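Local coordinates for protein 6-phosphogluconate dehydratase (Shewanella oneidensis, PDB 2GP4) that catalyses the dehydration of 6-phosphogluconate to 2-dehydro-3-deoxy-6-phosphogluconate, probably with an iron-sulfur cluster that this apo form lacks, at residues G180-A185 with V328-A333; S148-A153 with A618-A623; E300-K305 with R332-I337; A168-I173 with L191-V196. All coordinates share one frame; numbering follows the deposited sequence.

Interaction 1: residues G180-A185 with V328-A333; sequences GLLIGA and VAAARA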
loop_
_atom_site.group_PDB
_atom_site.type_symbol
_atom_site.label_atom_id
_atom_site.label_comp_id
_atom_site.label_asym_id
_atom_site.label_seq_id
_atom_site.Cartn_x
_atom_site.Cartn_y
_atom_site.Cartn_z
ATOM N N GLY A 180 9.419 2.833 3.244
ATOM C CA GLY A 180 10.512 3.111 4.166
ATOM C C GLY A 180 11.379 4.263 3.702
ATOM O O GLY A 180 11.691 5.165 4.479
ATOM N N LEU A 181 11.762 4.237 2.429
ATOM C CA LEU A 181 12.527 5.331 1.828
ATOM C C LEU A 181 11.729 6.627 1.892
ATOM O O LEU A 181 12.260 7.660 2.302
ATOM C CB LEU A 181 12.893 5.011 0.380
ATOM C CG LEU A 181 13.905 3.893 0.131
ATOM C CD1 LEU A 181 13.698 3.296 -1.262
ATOM C CD2 LEU A 181 15.344 4.392 0.312
ATOM N N LEU A 182 10.450 6.552 1.517
ATOM C CA LEU A 182 9.564 7.714 1.514
ATOM C C LEU A 182 9.492 8.350 2.898
ATOM O O LEU A 182 9.710 9.549 3.034
ATOM C CB LEU A 182 8.151 7.342 1.039
ATOM C CG LEU A 182 7.412 8.291 0.071
ATOM C CD1 LEU A 182 5.918 7.985 0.021
ATOM C CD2 LEU A 182 7.637 9.767 0.360
ATOM N N ILE A 183 9.189 7.540 3.912
ATOM C CA ILE A 183 9.127 8.001 5.302
ATOM C C ILE A 183 10.419 8.715 5.698
ATOM O O ILE A 183 10.378 9.842 6.199
ATOM C CB ILE A 183 8.845 6.836 6.288
ATOM C CG1 ILE A 183 7.437 6.275 6.061
ATOM C CG2 ILE A 183 8.992 7.306 7.738
ATOM C CD1 ILE A 183 7.190 4.906 6.675
ATOM N N GLY A 184 11.558 8.061 5.458
ATOM C CA GLY A 184 12.863 8.634 5.776
ATOM C C GLY A 184 13.118 9.919 5.014
ATOM O O GLY A 184 13.642 10.884 5.569
ATOM N N ALA A 185 12.741 9.928 3.737
ATOM C CA ALA A 185 12.914 11.093 2.878
ATOM C C ALA A 185 12.137 12.306 3.396
ATOM O O ALA A 185 12.648 13.426 3.366
ATOM C CB ALA A 185 12.499 10.773 1.463
ATOM N N VAL A 328 -0.701 5.586 5.064
ATOM C CA VAL A 328 -1.002 6.292 6.312
ATOM C C VAL A 328 0.283 6.684 7.060
ATOM O O VAL A 328 0.371 7.783 7.618
ATOM C CB VAL A 328 -1.946 5.442 7.218
ATOM C CG1 VAL A 328 -2.079 6.036 8.616
ATOM C CG2 VAL A 328 -3.303 5.315 6.578
ATOM N N ALA A 329 1.271 5.789 7.058
ATOM C CA ALA A 329 2.569 6.060 7.675
ATOM C C ALA A 329 3.362 7.120 6.912
ATOM O O ALA A 329 4.014 7.978 7.521
ATOM C CB ALA A 329 3.379 4.785 7.802
ATOM N N ALA A 330 3.312 7.059 5.583
ATOM C CA ALA A 330 3.995 8.058 4.753
ATOM C C ALA A 330 3.367 9.429 4.954
ATOM O O ALA A 330 4.077 10.408 5.161
ATOM C CB ALA A 330 3.965 7.662 3.284
ATOM N N ALA A 331 2.037 9.483 4.914
ATOM C CA ALA A 331 1.306 10.738 5.079
ATOM C C ALA A 331 1.548 11.372 6.452
ATOM O O ALA A 331 1.743 12.585 6.549
ATOM C CB ALA A 331 -0.188 10.535 4.834
ATOM N N ARG A 332 1.541 10.545 7.497
ATOM C CA ARG A 332 1.757 11.016 8.866
ATOM C C ARG A 332 3.102 11.701 9.023
ATOM O O ARG A 332 3.199 12.720 9.702
ATOM C CB ARG A 332 1.620 9.883 9.889
ATOM C CG ARG A 332 1.470 10.377 11.338
ATOM C CD ARG A 332 0.226 11.252 11.493
ATOM N NE ARG A 332 0.275 12.131 12.658
ATOM C CZ ARG A 332 0.827 13.343 12.663
ATOM N NH1 ARG A 332 1.405 13.825 11.568
ATOM N NH2 ARG A 332 0.805 14.079 13.770
ATOM N N ALA A 333 4.126 11.143 8.381
ATOM C CA ALA A 333 5.461 11.732 8.378
ATOM C C ALA A 333 5.419 13.149 7.817
ATOM O O ALA A 333 6.187 14.010 8.239
ATOM C CB ALA A 333 6.436 10.861 7.580
#

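Interaction 2: residues S148-A153 with A618-A623; sequences SREVIA and ARSTSA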
loop_
_atom_site.group_PDB
_atom_site.type_symbol
_atom_site.label_atom_id
_atom_site.label_comp_id
_atom_site.label_asym_id
_atom_site.label_seq_id
_atom_site.Cartn_x
_atom_site.Cartn_y
_atom_site.Cartn_z
ATOM N N SER A 148 11.147 -3.910 9.038
ATOM C CA SER A 148 12.210 -3.477 8.125
ATOM C C SER A 148 11.920 -2.140 7.436
ATOM O O SER A 148 12.845 -1.443 7.024
ATOM C CB SER A 148 12.506 -4.547 7.073
ATOM O OG SER A 148 11.404 -4.719 6.202
ATOM N N ARG A 149 10.641 -1.795 7.303
ATOM C CA ARG A 149 10.256 -0.471 6.813
ATOM C C ARG A 149 10.797 0.612 7.741
ATOM O O ARG A 149 11.354 1.605 7.279
ATOM C CB ARG A 149 8.736 -0.337 6.684
ATOM C CG ARG A 149 8.282 1.049 6.238
ATOM C CD ARG A 149 6.795 1.237 6.445
ATOM N NE ARG A 149 6.459 1.500 7.845
ATOM C CZ ARG A 149 5.220 1.595 8.323
ATOM N NH1 ARG A 149 4.164 1.436 7.527
ATOM N NH2 ARG A 149 5.037 1.840 9.614
ATOM N N GLU A 150 10.637 0.405 9.047
ATOM C CA GLU A 150 11.122 1.354 10.042
ATOM C C GLU A 150 12.648 1.444 9.997
ATOM O O GLU A 150 13.222 2.545 10.112
ATOM C CB GLU A 150 10.628 0.981 11.445
ATOM C CG GLU A 150 9.095 0.853 11.566
ATOM C CD GLU A 150 8.387 2.178 11.346
ATOM O OE1 GLU A 150 8.293 2.965 12.311
ATOM O OE2 GLU A 150 7.938 2.441 10.209
ATOM N N VAL A 151 13.295 0.293 9.800
ATOM C CA VAL A 151 14.750 0.231 9.704
ATOM C C VAL A 151 15.241 0.991 8.470
ATOM O O VAL A 151 16.182 1.775 8.574
ATOM C CB VAL A 151 15.276 -1.226 9.728
ATOM C CG1 VAL A 151 16.799 -1.259 9.572
ATOM C CG2 VAL A 151 14.861 -1.920 11.014
ATOM N N ILE A 152 14.590 0.769 7.323
ATOM C CA ILE A 152 14.892 1.481 6.057
ATOM C C ILE A 152 14.729 3.005 6.202
ATOM O O ILE A 152 15.580 3.769 5.743
ATOM C CB ILE A 152 14.021 0.944 4.867
ATOM C CG1 ILE A 152 14.464 -0.470 4.472
ATOM C CG2 ILE A 152 14.075 1.879 3.641
ATOM C CD1 ILE A 152 13.384 -1.289 3.773
ATOM N N ALA A 153 13.635 3.425 6.841
ATOM C CA ALA A 153 13.388 4.831 7.165
ATOM C C ALA A 153 14.529 5.464 7.973
ATOM O O ALA A 153 14.977 6.572 7.671
ATOM C CB ALA A 153 12.061 4.978 7.915
ATOM N N ALA A 618 1.034 1.621 11.723
ATOM C CA ALA A 618 1.968 0.747 12.453
ATOM C C ALA A 618 3.374 1.353 12.546
ATOM O O ALA A 618 4.381 0.710 12.209
ATOM C CB ALA A 618 2.001 -0.653 11.841
ATOM N N ARG A 619 3.417 2.601 13.004
ATOM C CA ARG A 619 4.650 3.378 13.116
ATOM C C ARG A 619 5.329 3.086 14.440
ATOM O O ARG A 619 4.663 2.797 15.431
ATOM C CB ARG A 619 4.352 4.881 13.076
ATOM C CG ARG A 619 3.584 5.400 11.864
ATOM C CD ARG A 619 3.531 6.929 11.875
ATOM N NE ARG A 619 2.835 7.444 13.057
ATOM C CZ ARG A 619 3.178 8.548 13.720
ATOM N NH1 ARG A 619 4.221 9.271 13.337
ATOM N NH2 ARG A 619 2.478 8.924 14.778
ATOM N N SER A 620 6.656 3.167 14.452
ATOM C CA SER A 620 7.418 3.244 15.692
ATOM C C SER A 620 8.057 4.631 15.764
ATOM O O SER A 620 8.536 5.061 16.815
ATOM C CB SER A 620 8.487 2.149 15.757
ATOM O OG SER A 620 9.423 2.289 14.698
ATOM N N THR A 621 8.045 5.328 14.632
ATOM C CA THR A 621 8.676 6.642 14.525
ATOM C C THR A 621 7.724 7.767 14.925
ATOM O O THR A 621 6.519 7.552 15.087
ATOM C CB THR A 621 9.202 6.907 13.095
ATOM O OG1 THR A 621 8.129 6.767 12.154
ATOM C CG2 THR A 621 10.318 5.934 12.733
ATOM N N SER A 622 8.291 8.957 15.106
ATOM C CA SER A 622 7.525 10.174 15.328
ATOM C C SER A 622 7.638 11.086 14.119
ATOM O O SER A 622 8.626 11.035 13.387
ATOM C CB SER A 622 8.033 10.910 16.560
ATOM O OG SER A 622 7.766 10.162 17.723
ATOM N N ALA A 623 6.609 11.907 13.919
ATOM C CA ALA A 623 6.600 12.928 12.881
ATOM C C ALA A 623 7.169 14.221 13.454
ATOM O O ALA A 623 7.111 14.440 14.668
ATOM C CB ALA A 623 5.186 13.148 12.383
HETATM O O HOH W 1 7.344 5.013 10.261
#

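Interaction 3: residues E300-K305 with R332-I337; sequences EVVNEK and RAAGII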
loop_
_atom_site.group_PDB
_atom_site.type_symbol
_atom_site.label_atom_id
_atom_site.label_comp_id
_atom_site.label_asym_id
_atom_site.label_seq_id
_atom_site.Cartn_x
_atom_site.Cartn_y
_atom_site.Cartn_z
ATOM N N GLU A 300 6.517 18.835 0.007
ATOM C CA GLU A 300 5.429 19.598 -0.599
ATOM C C GLU A 300 4.745 18.807 -1.708
ATOM O O GLU A 300 3.528 18.901 -1.878
ATOM C CB GLU A 300 5.933 20.927 -1.154
ATOM C CG GLU A 300 6.085 22.020 -0.118
ATOM C CD GLU A 300 6.399 23.367 -0.741
ATOM O OE1 GLU A 300 6.381 23.470 -1.993
ATOM O OE2 GLU A 300 6.664 24.327 0.023
ATOM N N VAL A 301 5.531 18.038 -2.462
ATOM C CA VAL A 301 4.990 17.172 -3.508
ATOM C C VAL A 301 4.064 16.135 -2.864
ATOM O O VAL A 301 2.972 15.863 -3.367
ATOM C CB VAL A 301 6.102 16.501 -4.340
ATOM C CG1 VAL A 301 5.508 15.535 -5.366
ATOM C CG2 VAL A 301 6.944 17.557 -5.039
ATOM N N VAL A 302 4.505 15.580 -1.736
ATOM C CA VAL A 302 3.623 14.812 -0.875
ATOM C C VAL A 302 2.744 15.815 -0.126
ATOM O O VAL A 302 3.236 16.627 0.665
ATOM C CB VAL A 302 4.404 13.901 0.107
ATOM C CG1 VAL A 302 3.457 13.222 1.081
ATOM C CG2 VAL A 302 5.241 12.858 -0.662
ATOM N N ASN A 303 1.447 15.773 -0.419
ATOM C CA ASN A 303 0.460 16.645 0.213
ATOM C C ASN A 303 -0.869 15.912 0.273
ATOM O O ASN A 303 -0.957 14.772 -0.184
ATOM C CB ASN A 303 0.323 17.984 -0.531
ATOM C CG ASN A 303 -0.116 17.813 -1.976
ATOM O OD1 ASN A 303 -1.207 17.313 -2.256
ATOM N ND2 ASN A 303 0.728 18.237 -2.899
ATOM N N GLU A 304 -1.889 16.562 0.827
ATOM C CA GLU A 304 -3.201 15.948 1.011
ATOM C C GLU A 304 -3.805 15.422 -0.296
ATOM O O GLU A 304 -4.318 14.303 -0.337
ATOM C CB GLU A 304 -4.165 16.914 1.705
ATOM C CG GLU A 304 -3.682 17.433 3.071
ATOM C CD GLU A 304 -3.026 18.817 3.014
ATOM O OE1 GLU A 304 -2.253 19.098 2.076
ATOM O OE2 GLU A 304 -3.284 19.629 3.929
ATOM N N LYS A 305 -3.721 16.222 -1.357
ATOM C CA LYS A 305 -4.277 15.841 -2.657
ATOM C C LYS A 305 -3.536 14.658 -3.276
ATOM O O LYS A 305 -4.159 13.766 -3.866
ATOM C CB LYS A 305 -4.244 17.016 -3.630
ATOM C CG LYS A 305 -5.218 18.134 -3.314
ATOM C CD LYS A 305 -4.896 19.354 -4.144
ATOM C CE LYS A 305 -5.591 20.587 -3.605
ATOM N NZ LYS A 305 -7.038 20.619 -3.971
ATOM N N ARG A 332 1.541 10.545 7.497
ATOM C CA ARG A 332 1.757 11.016 8.866
ATOM C C ARG A 332 3.102 11.701 9.023
ATOM O O ARG A 332 3.199 12.720 9.702
ATOM C CB ARG A 332 1.620 9.883 9.889
ATOM C CG ARG A 332 1.470 10.377 11.338
ATOM C CD ARG A 332 0.226 11.252 11.493
ATOM N NE ARG A 332 0.275 12.131 12.658
ATOM C CZ ARG A 332 0.827 13.343 12.663
ATOM N NH1 ARG A 332 1.405 13.825 11.568
ATOM N NH2 ARG A 332 0.805 14.079 13.770
ATOM N N ALA A 333 4.126 11.143 8.381
ATOM C CA ALA A 333 5.461 11.732 8.378
ATOM C C ALA A 333 5.419 13.149 7.817
ATOM O O ALA A 333 6.187 14.010 8.239
ATOM C CB ALA A 333 6.436 10.861 7.580
ATOM N N ALA A 334 4.503 13.382 6.880
ATOM C CA ALA A 334 4.368 14.676 6.210
ATOM C C ALA A 334 3.306 15.567 6.845
ATOM O O ALA A 334 2.869 16.550 6.233
ATOM C CB ALA A 334 4.073 14.467 4.729
ATOM N N GLY A 335 2.890 15.220 8.064
ATOM C CA GLY A 335 1.904 16.007 8.804
ATOM C C GLY A 335 0.463 15.806 8.362
ATOM O O GLY A 335 -0.425 16.579 8.743
ATOM N N ILE A 336 0.225 14.761 7.572
ATOM C CA ILE A 336 -1.096 14.487 7.020
ATOM C C ILE A 336 -1.733 13.281 7.703
ATOM O O ILE A 336 -1.150 12.196 7.734
ATOM C CB ILE A 336 -1.027 14.285 5.485
ATOM C CG1 ILE A 336 -0.438 15.540 4.824
ATOM C CG2 ILE A 336 -2.412 13.989 4.914
ATOM C CD1 ILE A 336 0.312 15.286 3.530
ATOM N N ILE A 337 -2.928 13.483 8.254
ATOM C CA ILE A 337 -3.612 12.445 9.023
ATOM C C ILE A 337 -4.756 11.821 8.225
ATOM O O ILE A 337 -5.751 12.487 7.936
ATOM C CB ILE A 337 -4.133 12.990 10.380
ATOM C CG1 ILE A 337 -3.024 13.769 11.107
ATOM C CG2 ILE A 337 -4.703 11.847 11.236
ATOM C CD1 ILE A 337 -3.421 14.373 12.450
#

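Interaction 4: residues A168-I173 with L191-V196; sequences ALLLGI and LPMLFV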
loop_
_atom_site.group_PDB
_atom_site.type_symbol
_atom_site.label_atom_id
_atom_site.label_comp_id
_atom_site.label_asym_id
_atom_site.label_seq_id
_atom_site.Cartn_x
_atom_site.Cartn_y
_atom_site.Cartn_z
ATOM N N ALA A 168 18.257 14.721 -3.838
ATOM C CA ALA A 168 18.609 13.312 -3.727
ATOM C C ALA A 168 17.895 12.418 -4.740
ATOM O O ALA A 168 16.904 12.813 -5.359
ATOM C CB ALA A 168 18.369 12.817 -2.299
ATOM N N LEU A 169 18.437 11.214 -4.907
ATOM C CA LEU A 169 17.840 10.180 -5.740
ATOM C C LEU A 169 17.658 8.899 -4.930
ATOM O O LEU A 169 18.544 8.496 -4.176
ATOM C CB LEU A 169 18.698 9.927 -6.981
ATOM C CG LEU A 169 18.804 11.075 -7.992
ATOM C CD1 LEU A 169 19.873 10.779 -9.040
ATOM C CD2 LEU A 169 17.470 11.348 -8.663
ATOM N N LEU A 170 16.499 8.269 -5.083
ATOM C CA LEU A 170 16.164 7.083 -4.306
ATOM C C LEU A 170 15.970 5.868 -5.212
ATOM O O LEU A 170 15.139 5.890 -6.120
ATOM C CB LEU A 170 14.919 7.343 -3.444
ATOM C CG LEU A 170 14.889 8.626 -2.598
ATOM C CD1 LEU A 170 13.561 8.798 -1.877
ATOM C CD2 LEU A 170 16.041 8.669 -1.596
ATOM N N LEU A 171 16.752 4.817 -4.963
ATOM C CA LEU A 171 16.734 3.605 -5.782
ATOM C C LEU A 171 16.094 2.441 -5.019
ATOM O O LEU A 171 16.782 1.713 -4.295
ATOM C CB LEU A 171 18.159 3.228 -6.223
ATOM C CG LEU A 171 19.173 4.284 -6.684
ATOM C CD1 LEU A 171 20.503 3.621 -7.027
ATOM C CD2 LEU A 171 18.678 5.108 -7.864
ATOM N N GLY A 172 14.787 2.260 -5.181
ATOM C CA GLY A 172 14.059 1.275 -4.384
ATOM C C GLY A 172 13.075 0.395 -5.131
ATOM O O GLY A 172 12.449 0.824 -6.104
ATOM N N ILE A 173 12.929 -0.835 -4.641
ATOM C CA ILE A 173 12.118 -1.863 -5.288
ATOM C C ILE A 173 10.624 -1.572 -5.160
ATOM O O ILE A 173 10.052 -0.915 -6.027
ATOM C CB ILE A 173 12.476 -3.297 -4.769
ATOM C CG1 ILE A 173 13.951 -3.634 -5.044
ATOM C CG2 ILE A 173 11.553 -4.367 -5.389
ATOM C CD1 ILE A 173 14.921 -3.208 -3.948
ATOM N N LEU A 191 14.298 19.082 0.749
ATOM C CA LEU A 191 15.063 18.737 -0.444
ATOM C C LEU A 191 14.137 18.228 -1.550
ATOM O O LEU A 191 13.157 17.540 -1.263
ATOM C CB LEU A 191 16.120 17.669 -0.124
ATOM C CG LEU A 191 17.127 17.874 1.016
ATOM C CD1 LEU A 191 18.071 16.684 1.094
ATOM C CD2 LEU A 191 17.922 19.178 0.872
ATOM N N PRO A 192 14.428 18.587 -2.817
ATOM C CA PRO A 192 13.771 17.921 -3.938
ATOM C C PRO A 192 14.347 16.524 -4.121
ATOM O O PRO A 192 15.555 16.319 -3.928
ATOM C CB PRO A 192 14.146 18.793 -5.137
ATOM C CG PRO A 192 15.432 19.434 -4.749
ATOM C CD PRO A 192 15.355 19.643 -3.268
HETATM N N MSE A 193 13.487 15.572 -4.473
HETATM C CA MSE A 193 13.915 14.198 -4.683
HETATM C C MSE A 193 13.076 13.513 -5.740
HETATM O O MSE A 193 11.917 13.872 -5.959
HETATM C CB MSE A 193 13.852 13.399 -3.380
HETATM C CG MSE A 193 14.838 13.849 -2.315
HETATM SE SE MSE A 193 14.589 12.821 -0.706
HETATM C CE MSE A 193 15.554 13.926 0.562
ATOM N N LEU A 194 13.682 12.530 -6.399
ATOM C CA LEU A 194 12.986 11.674 -7.345
ATOM C C LEU A 194 13.296 10.224 -7.039
ATOM O O LEU A 194 14.440 9.883 -6.719
ATOM C CB LEU A 194 13.419 11.977 -8.781
ATOM C CG LEU A 194 12.714 13.090 -9.553
ATOM C CD1 LEU A 194 13.161 14.477 -9.103
ATOM C CD2 LEU A 194 12.972 12.906 -11.035
ATOM N N PHE A 195 12.271 9.380 -7.133
ATOM C CA PHE A 195 12.460 7.940 -7.117
ATOM C C PHE A 195 12.896 7.477 -8.510
ATOM O O PHE A 195 12.359 7.936 -9.523
ATOM C CB PHE A 195 11.178 7.228 -6.683
ATOM C CG PHE A 195 10.958 7.219 -5.190
ATOM C CD1 PHE A 195 10.398 8.319 -4.546
ATOM C CD2 PHE A 195 11.305 6.102 -4.429
ATOM C CE1 PHE A 195 10.188 8.308 -3.168
ATOM C CE2 PHE A 195 11.096 6.083 -3.049
ATOM C CZ PHE A 195 10.538 7.188 -2.419
ATOM N N VAL A 196 13.886 6.589 -8.548
ATOM C CA VAL A 196 14.431 6.074 -9.796
ATOM C C VAL A 196 14.221 4.555 -9.846
ATOM O O VAL A 196 14.980 3.798 -9.238
ATOM C CB VAL A 196 15.931 6.432 -9.958
ATOM C CG1 VAL A 196 16.441 6.019 -11.327
ATOM C CG2 VAL A 196 16.164 7.921 -9.748
#

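Interaction 1: residues G180-A185 with V328-A333
I183 and L182 of one helix reach the alanine-lined flank of another, and the 180-185 and 328-333 segments run nearly parallel, their N-to-C directions only 10° apart and their axes 8.8 Å apart at closest approach. The side-chain contacts are all apolar and divide between two residues. I183 carries most of them, its two branches spread over A329, A330 and A333. CG1 stands anti to the carbonyl carbon (chi1 -67°) and the chain runs on extended, which takes the terminal I183 CD1 down to 4.0 Å from A329 CB. CG2 instead heads for the next turn, where I183 CG2 comes within 4.4 Å of A333 CB. L182 makes the third contact, L182 CD1 lying 3.8 Å from A330 CB.

A second group of contacts involves main-chain atoms. I183 CG1 lies 4.1 Å from A330 CA, at the point where the two backbones come nearest, with 5.2 Å between the CA atoms of I183 and A330. Just beyond, the carbonyl oxygen I183 O faces A333 CB. Such proximity illustrates how helices may draw together when one of them offers single methyl groups and the longer side chains come from its partner.

Other elements pack on the pair: R149 and A153 of helix 145-160 touch I183, while V302 and F195 touch L182. The arrangement is a near-parallel helix-helix packing with an alanine face, buried in the largely helical N-terminal domain of this dehydratase family.

Interaction 2: residues S148-A153 with A618-A623
E150 projects from helix 145-160 into the irregular 618-623 segment, a tie from a helix carboxylate to the backbone and a hydroxyl of the C-terminal tail, which it fastens to the helical N-terminal domain. Its path can be followed atom by atom. CB already has S620 OG for a neighbour, E150 CG approaches S620 OG to 3.5 Å, and E150 CD has the same hydroxyl beside it. CG is anti to the carbonyl carbon (chi1 -56°) and the chain then bends at chi2, bringing the carboxylate round to the loop.

At the tip the two oxygens differ in their partners. OE1 serves the loop: S620 N donates to E150 OE1 over 2.7 Å in a nearly straight bond (165°), approaching from above the carboxylate plane, whereas S620 OG donates to the anti lone pair of the same oxygen. A weak bond from T621 N adds a third donor. OE2 is held chiefly by the helix, where R149 grips it side-on with NE (R149 NE to E150 OE2 2.9 Å) and NH2, both from the same face of the carboxylate. Together with the bonds to OE1, this salt bridge is likely to hold the carboxylate's rotation.

R149 is itself held beyond the pair, NH2 bonding to G617 O and NH1 to H326 ND1, so second-shell groups position the residue that positions E150. A water closes the circuit, donating to E150 OE2 at 2.6 Å while hydrogen-bonded to T621 OG1 at 2.7 Å.

Interaction 3: residues E300-K305 with R332-I337
N303 meets I336 with its backbone while its flat carboxamide turns back to its own segment, 300-305. There N303 ND2 donates to E300 O over 3.1 Å, with the acceptor close to the amide plane and the bond in the carbonyl plane of E300, and OD1 takes a weak capping bond from K305 N. The second flat group, the guanidinium of R332, has I337 CG1 over one face, 4.0 Å above the plane and offset toward the rim; its NH2 is salt-bridged to D625.

Between the segments the contact is apolar. CD1 of I336 presses on the link between N303 and E304, lying 3.5 Å from N303 C and 3.7 Å from E304 N. Its position follows from CG1 standing anti to the carbonyl carbon (chi1 -59°) and a nearly extended chi2. Nearer the root, I336 CG2 and CG1 are crossed obliquely by the aliphatic part of E304, with E304 CG touching both at 4.1 Å. V302 adds its CG1 against A334 CB at 3.9 Å. With an alanine at I336, the N303-E304 peptide and E304 CG would probably lose their apolar cover, leaving a gap beside the turn.

I32 and S36 of helix 23-51 also pack on I336. The contact thus sets one helix end against one helix start: a Schellman motif, with G335 at positive phi as its C-prime residue, closes helix 322-333, and across the contact N303 is the N-cap of helix 304-316.

Interaction 4: residues A168-I173 with L191-V196
L170 and F195 both set CG anti to the carbonyl carbon (chi1 -49° and -80°), which brings a leucine methyl over an aromatic face. They belong to the paired parallel strands of a beta-alpha-beta unit formed by strand 167-171, helix 179-186 and strand 193-195. L170 CD1 sits 3.8 Å from the centroid of the F195 ring, 23° off its normal, a CH-pi contact, and the same methyl lies near the selenium of M193, a selenomethionine. A168 CB continues this side of the sheet, 3.7 Å from M193 CG, and helix 179-186 covers it through A185, L181 and L182. An alanine in place of F195 would probably leave the L170 methyl without its aromatic partner and open a gap under the helix.

On the reverse side L169 CD2 touches V196 CG2 at 3.8 Å as well as L194 CB, next to V285 of helix 272-287.

The backbone ladder is typical of parallel pairing: alternate residues, A168 and L170, each bond through N and O to two residues of the other segment. A168 N donates to P192 O, and the L194 N to A168 O bond is weak. L170 N gives to L194 O at 3.1 Å, and L170 O receives V196 N at 2.8 Å.

Overall arrangement
Helix 179-186 unites two of the contacts: it packs on helix 322-333 in interaction 1 and covers the sheet of interaction 4, with A185 CB 3.6 Å from the selenium of M193. Interactions 1 and 3 share R332 and A333, and a probable hydrogen bond from I336 N to A331 O (2.8 Å) joins them. Interaction 2, whose centre is 8 Å from that of interaction 1, adds the tail: R619 CZ lies 3.5 Å from R332 CG. Along the chain, interaction 2 closes a loop that contains the other three. Interaction 1 thus touches each of the others, whereas interaction 4 touches neither 2 nor 3, its centre lying about 18 and 17 Å from theirs.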